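Local coordinates for protein berberine bridge enzyme-like 28 (Arabidopsis thaliana, PDB 5D79) that is a secreted, FAD-dependent oxidoreductase of the berberine bridge enzyme-like family, involved in the plant's adaptation to salt stress, at residues G189-K194 against T303-G308. Residues are numbered along the deposited sequence; the frame is centred on the assembly and turned at random.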
# COMPACT_ATOMS: atom_id res chain seq x y z
N GLY A 189 -6.72 2.38 -5.19
CA GLY A 189 -7.95 2.48 -4.42
C GLY A 189 -9.08 2.61 -5.43
O GLY A 189 -8.89 2.31 -6.62
N THR A 190 -10.23 3.11 -5.00
CA THR A 190 -11.42 3.08 -5.84
C THR A 190 -11.44 4.01 -7.07
O THR A 190 -12.43 4.03 -7.81
CB THR A 190 -12.67 3.40 -5.01
OG1 THR A 190 -12.54 4.71 -4.47
CG2 THR A 190 -12.79 2.41 -3.87
N LEU A 191 -10.38 4.77 -7.30
CA LEU A 191 -10.33 5.67 -8.46
C LEU A 191 -9.26 5.26 -9.47
O LEU A 191 -8.96 6.01 -10.38
CB LEU A 191 -10.06 7.11 -8.01
CG LEU A 191 -11.18 7.92 -7.33
CD1 LEU A 191 -10.61 9.19 -6.67
CD2 LEU A 191 -12.27 8.27 -8.33
N LEU A 192 -8.69 4.07 -9.31
CA LEU A 192 -7.54 3.68 -10.12
C LEU A 192 -7.88 3.54 -11.59
O LEU A 192 -7.02 3.74 -12.44
CB LEU A 192 -6.93 2.37 -9.62
CG LEU A 192 -7.40 1.02 -10.17
CD1 LEU A 192 -6.38 -0.06 -9.80
CD2 LEU A 192 -8.76 0.66 -9.62
N ARG A 193 -9.12 3.21 -11.90
CA ARG A 193 -9.50 3.00 -13.29
C ARG A 193 -9.72 4.33 -13.99
O ARG A 193 -9.68 4.43 -15.20
CB ARG A 193 -10.75 2.11 -13.39
CG ARG A 193 -10.57 0.68 -12.83
CD ARG A 193 -11.70 -0.24 -13.31
NE ARG A 193 -11.64 -0.50 -14.75
CZ ARG A 193 -12.43 0.05 -15.66
NH1 ARG A 193 -13.37 0.92 -15.30
NH2 ARG A 193 -12.30 -0.26 -16.94
N LYS A 194 -9.90 5.37 -13.20
CA LYS A 194 -10.23 6.68 -13.72
C LYS A 194 -8.98 7.55 -13.76
O LYS A 194 -8.72 8.23 -14.76
CB LYS A 194 -11.31 7.32 -12.83
CG LYS A 194 -11.66 8.75 -13.16
CD LYS A 194 -12.66 8.80 -14.27
CE LYS A 194 -13.22 10.18 -14.44
NZ LYS A 194 -13.98 10.19 -15.70
N THR A 303 -18.91 -4.75 -4.47
CA THR A 303 -19.02 -3.35 -4.10
C THR A 303 -18.39 -2.48 -5.17
O THR A 303 -17.48 -2.91 -5.89
CB THR A 303 -18.36 -3.06 -2.75
OG1 THR A 303 -16.99 -3.47 -2.80
CG2 THR A 303 -19.05 -3.83 -1.68
N GLY A 304 -18.87 -1.26 -5.30
CA GLY A 304 -18.39 -0.41 -6.36
C GLY A 304 -18.62 1.07 -6.17
O GLY A 304 -19.44 1.48 -5.35
N LEU A 305 -17.89 1.85 -6.94
CA LEU A 305 -17.99 3.29 -6.93
C LEU A 305 -18.17 3.75 -8.36
O LEU A 305 -17.37 3.43 -9.24
CB LEU A 305 -16.74 3.93 -6.29
CG LEU A 305 -16.65 5.44 -6.45
CD1 LEU A 305 -17.69 6.12 -5.64
CD2 LEU A 305 -15.28 5.95 -6.07
N TYR A 306 -19.26 4.46 -8.62
CA TYR A 306 -19.49 4.99 -9.93
C TYR A 306 -19.36 6.51 -9.89
O TYR A 306 -20.00 7.17 -9.05
CB TYR A 306 -20.87 4.57 -10.44
CG TYR A 306 -21.20 5.11 -11.81
CD1 TYR A 306 -20.57 4.62 -12.94
CD2 TYR A 306 -22.15 6.11 -11.96
CE1 TYR A 306 -20.87 5.11 -14.18
CE2 TYR A 306 -22.46 6.61 -13.20
CZ TYR A 306 -21.82 6.11 -14.31
OH TYR A 306 -22.14 6.61 -15.54
N ILE A 307 -18.52 7.06 -10.76
CA ILE A 307 -18.33 8.51 -10.83
C ILE A 307 -19.43 9.16 -11.69
O ILE A 307 -19.21 9.54 -12.84
CB ILE A 307 -16.94 8.88 -11.40
CG1 ILE A 307 -15.88 8.02 -10.77
CG2 ILE A 307 -16.61 10.33 -11.12
CD1 ILE A 307 -15.77 8.23 -9.30
N GLY A 308 -20.62 9.26 -11.10
CA GLY A 308 -21.80 9.77 -11.79
C GLY A 308 -23.06 9.40 -11.04
O GLY A 308 -22.99 8.79 -9.97
O HOH W 1 -14.58 4.65 -9.60
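Leu305 swings its CG anti to its own backbone N (chi1 170°), which carries CD2 across to Thr190; on that residue OG1 sits between N and the carbonyl carbon (chi1 62°) and meets the methyl. CD2 of Leu305 rests 3.4 Å from OG1 of Thr190 and 3.8 Å from its CB, the two side chains crossing at about a right angle. One residue on from Thr190 and two on from Leu305, CD2 of Leu191 touches CD1 of Ile307 at 3.6 Å, methyl to methyl, again nearly at right angles. Leu191 CD2 lies farther from Leu305 CD2, at 4.4 Å, and the methyls of Leu191, Leu305 and Ile307 form a small apolar patch.

The backbones themselves stay apart, and a single water joins them, donating to Thr190 O at 2.9 Å and to Leu305 O at 3.1 Å. Thr190 and Leu191 are the middle residues of a type I turn, closed by Leu192 N to Gly189 O, ahead of the weakly bonded helical turn at 192-195. Opposite, strand 298-306 of the seven-stranded antiparallel sheet ends, and Ile307 centres an inverse gamma turn. Phe343 of helix 336-343 touches both Thr190 and Leu305, while Lys194 makes a salt bridge to Asp283 nearby.

The FAD-binding part thus meets the sheet through a largely buried contact of methyl groups with one another and with the Thr190 hydroxyl, with no direct hydrogen bond between the segments; the water supplies their polar link by satisfying two carbonyl oxygens at once.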